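Local coordinates for cytochrome c7 (Geobacter sulfurreducens, PDB 3H33), which probably carries electrons through three covalently bound c-type hemes as a small cytochrome involved in Fe(III) respiration, at residues 6-11 and 67-72. Numbering follows the deposited sequence.
Sequences YPTRIG and DCHKGG. With HEM (protoporphyrin IX containing Fe), chain D.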
ATOM      1  N   TYR A   6      -6.812   3.008   5.550  1.00 41.67           N
ATOM      2  CA  TYR A   6      -6.193   2.549   6.782  1.00 44.36           C
ATOM      3  C   TYR A   6      -6.219   3.715   7.755  1.00 45.93           C
ATOM      4  O   TYR A   6      -5.469   4.676   7.596  1.00 44.56           O
ATOM      5  CB  TYR A   6      -4.743   2.125   6.550  1.00 46.24           C
ATOM      6  CG  TYR A   6      -4.584   0.923   5.658  1.00 48.32           C
ATOM      7  CD1 TYR A   6      -4.778   1.020   4.284  1.00 47.75           C
ATOM      8  CD2 TYR A   6      -4.267  -0.324   6.194  1.00 50.14           C
ATOM      9  CE1 TYR A   6      -4.656  -0.091   3.464  1.00 49.60           C
ATOM     10  CE2 TYR A   6      -4.146  -1.445   5.384  1.00 51.55           C
ATOM     11  CZ  TYR A   6      -4.344  -1.322   4.020  1.00 51.65           C
ATOM     12  OH  TYR A   6      -4.239  -2.431   3.213  1.00 55.01           O
ATOM     13  N   PRO A   7      -7.105   3.662   8.761  1.00 47.39           N
ATOM     14  CA  PRO A   7      -7.166   4.758   9.728  1.00 48.38           C
ATOM     15  C   PRO A   7      -6.000   4.626  10.704  1.00 49.63           C
ATOM     16  O   PRO A   7      -5.842   3.597  11.356  1.00 51.39           O
ATOM     17  CB  PRO A   7      -8.524   4.548  10.392  1.00 47.92           C
ATOM     18  CG  PRO A   7      -8.629   3.056  10.431  1.00 48.29           C
ATOM     19  CD  PRO A   7      -8.139   2.648   9.045  1.00 48.17           C
ATOM     20  N   THR A   8      -5.168   5.656  10.778  1.00 50.74           N
ATOM     21  CA  THR A   8      -4.022   5.632  11.677  1.00 52.28           C
ATOM     22  C   THR A   8      -3.964   6.937  12.454  1.00 53.30           C
ATOM     23  O   THR A   8      -4.401   7.979  11.963  1.00 53.07           O
ATOM     24  CB  THR A   8      -2.694   5.442  10.900  1.00 53.07           C
ATOM     25  OG1 THR A   8      -2.536   6.502   9.951  1.00 54.46           O
ATOM     26  CG2 THR A   8      -2.691   4.116  10.159  1.00 51.71           C
ATOM     27  N   ARG A   9      -3.428   6.872  13.670  1.00 54.97           N
ATOM     28  CA  ARG A   9      -3.313   8.042  14.537  1.00 56.30           C
ATOM     29  C   ARG A   9      -2.664   9.212  13.808  1.00 55.35           C
ATOM     30  O   ARG A   9      -3.191  10.325  13.795  1.00 56.50           O
ATOM     31  CB  ARG A   9      -2.462   7.717  15.767  1.00 59.61           C
ATOM     32  CG  ARG A   9      -2.501   6.270  16.216  1.00 64.16           C
ATOM     33  CD  ARG A   9      -3.152   6.118  17.575  1.00 68.51           C
ATOM     34  NE  ARG A   9      -2.923   4.787  18.133  1.00 72.46           N
ATOM     35  CZ  ARG A   9      -3.366   4.385  19.320  1.00 74.84           C
ATOM     36  NH1 ARG A   9      -4.070   5.212  20.084  1.00 75.43           N
ATOM     37  NH2 ARG A   9      -3.101   3.156  19.748  1.00 75.56           N
ATOM     38  N   ILE A  10      -1.514   8.938  13.202  1.00 52.27           N
ATOM     39  CA  ILE A  10      -0.730   9.938  12.486  1.00 49.78           C
ATOM     40  C   ILE A  10      -1.388  10.488  11.214  1.00 47.85           C
ATOM     41  O   ILE A  10      -0.874  11.416  10.592  1.00 49.36           O
ATOM     42  CB  ILE A  10       0.658   9.349  12.131  1.00 50.17           C
ATOM     43  CG1 ILE A  10       1.630  10.462  11.753  1.00 49.59           C
ATOM     44  CG2 ILE A  10       0.524   8.355  10.981  1.00 49.50           C
ATOM     45  CD1 ILE A  10       3.053   9.974  11.573  1.00 49.30           C
ATOM     46  N   GLY A  11      -2.529   9.924  10.834  1.00 45.13           N
ATOM     47  CA  GLY A  11      -3.206  10.375   9.631  1.00 42.44           C
ATOM     48  C   GLY A  11      -3.554   9.170   8.780  1.00 41.45           C
ATOM     49  O   GLY A  11      -2.697   8.330   8.515  1.00 40.27           O
ATOM     50  N   ASP A  67       2.740  12.122   2.185  1.00 30.30           N
ATOM     51  CA  ASP A  67       2.158  11.822   0.884  1.00 30.48           C
ATOM     52  C   ASP A  67       1.278  10.585   0.974  1.00 29.63           C
ATOM     53  O   ASP A  67       0.562  10.256   0.039  1.00 30.37           O
ATOM     54  CB  ASP A  67       3.247  11.647  -0.175  1.00 30.51           C
ATOM     55  CG  ASP A  67       3.847  12.973  -0.601  1.00 32.92           C
ATOM     56  OD1 ASP A  67       3.102  13.977  -0.623  1.00 33.10           O
ATOM     57  OD2 ASP A  67       5.052  13.018  -0.919  1.00 33.05           O
ATOM     58  N   CYS A  68       1.340   9.913   2.119  1.00 29.84           N
ATOM     59  CA  CYS A  68       0.522   8.733   2.388  1.00 30.95           C
ATOM     60  C   CYS A  68      -0.435   9.059   3.524  1.00 31.75           C
ATOM     61  O   CYS A  68      -1.644   8.882   3.403  1.00 32.25           O
ATOM     62  CB  CYS A  68       1.381   7.555   2.831  1.00 31.60           C
ATOM     63  SG  CYS A  68       1.793   6.362   1.528  1.00 32.73           S
ATOM     64  N   HIS A  69       0.129   9.524   4.635  1.00 31.67           N
ATOM     65  CA  HIS A  69      -0.649   9.868   5.815  1.00 34.48           C
ATOM     66  C   HIS A  69      -1.215  11.278   5.696  1.00 38.42           C
ATOM     67  O   HIS A  69      -0.472  12.260   5.709  1.00 38.87           O
ATOM     68  CB  HIS A  69       0.229   9.754   7.059  1.00 32.74           C
ATOM     69  CG  HIS A  69       0.679   8.355   7.359  1.00 31.22           C
ATOM     70  ND1 HIS A  69      -0.148   7.367   7.848  1.00 29.78           N
ATOM     71  CD2 HIS A  69       1.908   7.787   7.257  1.00 28.67           C
ATOM     72  CE1 HIS A  69       0.591   6.262   8.032  1.00 28.78           C
ATOM     73  NE2 HIS A  69       1.846   6.463   7.684  1.00 27.03           N
ATOM     74  N   LYS A  70      -2.535  11.366   5.583  1.00 42.31           N
ATOM     75  CA  LYS A  70      -3.218  12.645   5.448  1.00 47.28           C
ATOM     76  C   LYS A  70      -4.439  12.703   6.357  1.00 50.67           C
ATOM     77  O   LYS A  70      -5.070  11.679   6.622  1.00 51.62           O
ATOM     78  CB  LYS A  70      -3.660  12.839   3.998  1.00 47.08           C
ATOM     79  CG  LYS A  70      -2.534  12.672   2.995  1.00 47.14           C
ATOM     80  CD  LYS A  70      -3.021  12.823   1.568  1.00 47.59           C
ATOM     81  CE  LYS A  70      -1.854  12.786   0.593  1.00 47.97           C
ATOM     82  NZ  LYS A  70      -2.305  12.901  -0.823  1.00 51.27           N
ATOM     83  N   GLY A  71      -4.759  13.899   6.842  1.00 54.20           N
ATOM     84  CA  GLY A  71      -5.923  14.053   7.696  1.00 57.12           C
ATOM     85  C   GLY A  71      -5.676  14.322   9.170  1.00 59.54           C
ATOM     86  O   GLY A  71      -6.627  14.337   9.957  1.00 59.42           O
ATOM     87  N   GLY A  72      -4.421  14.527   9.560  1.00 61.28           N
ATOM     88  CA  GLY A  72      -4.128  14.804  10.958  1.00 63.96           C
ATOM     89  C   GLY A  72      -4.326  13.618  11.888  1.00 65.59           C
ATOM     90  O   GLY A  72      -3.477  13.411  12.783  1.00 66.49           O
TER
HETATM   91  CHA HEM D  77       1.194   3.089   9.759  1.00 31.83           C
HETATM   92  CHB HEM D  77       4.335   6.637  10.523  1.00 30.27           C
HETATM   93  CHC HEM D  77       5.410   6.752   5.878  1.00 27.63           C
HETATM   94  CHD HEM D  77       1.704   3.845   5.077  1.00 28.82           C
HETATM   95  C1A HEM D  77       1.999   4.014  10.401  1.00 32.64           C
HETATM   96  C2A HEM D  77       2.074   4.200  11.840  1.00 35.58           C
HETATM   97  C3A HEM D  77       2.929   5.235  12.051  1.00 34.74           C
HETATM   98  C4A HEM D  77       3.385   5.657  10.742  1.00 32.39           C
HETATM   99  CMA HEM D  77       3.320   5.847  13.399  1.00 32.73           C
HETATM  100  CAA HEM D  77       1.337   3.364  12.894  1.00 37.46           C
HETATM  101  CBA HEM D  77      -0.087   3.874  13.056  1.00 43.06           C
HETATM  102  CGA HEM D  77      -0.146   5.197  13.793  1.00 46.72           C
HETATM  103  O1A HEM D  77      -0.987   6.052  13.435  1.00 47.76           O
HETATM  104  O2A HEM D  77       0.645   5.374  14.744  1.00 49.35           O
HETATM  105  C1B HEM D  77       4.908   6.993   9.316  1.00 28.60           C
HETATM  106  C2B HEM D  77       6.035   7.902   9.173  1.00 28.67           C
HETATM  107  C3B HEM D  77       6.404   7.909   7.872  1.00 27.65           C
HETATM  108  C4B HEM D  77       5.462   6.990   7.224  1.00 28.41           C
HETATM  109  CMB HEM D  77       6.736   8.632  10.304  1.00 26.07           C
HETATM  110  CAB HEM D  77       7.609   8.625   7.257  1.00 25.60           C
HETATM  111  CBB HEM D  77       8.988   8.218   7.773  1.00 23.64           C
HETATM  112  C1C HEM D  77       4.479   5.955   5.245  1.00 28.20           C
HETATM  113  C2C HEM D  77       4.302   5.910   3.805  1.00 28.83           C
HETATM  114  C3C HEM D  77       3.187   5.147   3.589  1.00 28.56           C
HETATM  115  C4C HEM D  77       2.735   4.724   4.888  1.00 27.78           C
HETATM  116  CMC HEM D  77       5.105   6.698   2.768  1.00 25.77           C
HETATM  117  CAC HEM D  77       2.445   4.850   2.276  1.00 28.40           C
HETATM  118  CBC HEM D  77       3.332   4.374   1.134  1.00 26.70           C
HETATM  119  C1D HEM D  77       1.281   3.318   6.268  1.00 30.52           C
HETATM  120  C2D HEM D  77       0.202   2.368   6.400  1.00 31.25           C
HETATM  121  C3D HEM D  77       0.105   2.125   7.721  1.00 31.53           C
HETATM  122  C4D HEM D  77       1.098   2.919   8.389  1.00 30.45           C
HETATM  123  CMD HEM D  77      -0.683   1.831   5.276  1.00 30.95           C
HETATM  124  CAD HEM D  77      -0.949   1.291   8.396  1.00 31.59           C
HETATM  125  CBD HEM D  77      -0.604  -0.175   8.520  1.00 33.66           C
HETATM  126  CGD HEM D  77      -1.670  -0.939   9.279  1.00 37.24           C
HETATM  127  O1D HEM D  77      -2.868  -0.661   9.064  1.00 39.00           O
HETATM  128  O2D HEM D  77      -1.313  -1.819  10.085  1.00 37.85           O
HETATM  129  NA  HEM D  77       2.830   4.887   9.742  1.00 31.41           N
HETATM  130  NB  HEM D  77       4.577   6.416   8.126  1.00 28.35           N
HETATM  131  NC  HEM D  77       3.497   5.239   5.893  1.00 27.48           N
HETATM  132  ND  HEM D  77       1.804   3.668   7.484  1.00 29.85           N
HETATM  133 FE   HEM D  77       3.177   5.026   7.814  1.00 27.20          FE
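The imidazole of H69 carries the methyl CG2 of I10 over one face, a CH-pi contact 3.5 Å from the ring centroid and shifted toward the ND1 side, while the carbonyl oxygen of G11 and the hydroxyl of T8 lie at its edge. I10 keeps CG1 anti to its backbone N (chi1 -164°), which directs CG2 onto the imidazole and lets CD1 run on to the porphyrin, 3.7 Å from HEM CHB. The Y6 ring receives the heme methyl CMD over one face, and its CD2 lies 3.2 Å from HEM O1D of a propionate. NE2 of H69 binds the heme iron at 2.0 Å, and ND1, on the other side of CE1, donates to G11 O at 2.8 Å, with an N-H...O angle of 156°. A second, weak bond from ND1 to T8 OG1 is long and bent, and the modelled positions of both oxygens are less certain. The loop 8-11 is a type I beta turn closed by G11 N to T8 O, and I10 N, inside it, gives a nearly straight 2.9 Å bond to HEM O1A of the other propionate. G11 lies with its backbone close against H69 and K70, its C 3.6 Å from K70 O. C68, one residue before the ligand histidine, is joined through SG to HEM CAC, as in the CXXCH motif of c-type cytochromes; H47 supplies the other axial ligand, giving bis-histidine coordination. Iron on one nitrogen and, if the modelled G11 O is right, a carbonyl on the other would hold the imidazole in its rotation, and the ND1-H bond would then probably make H69 a more electron-rich ligand, consistent with stabilising the ferric state.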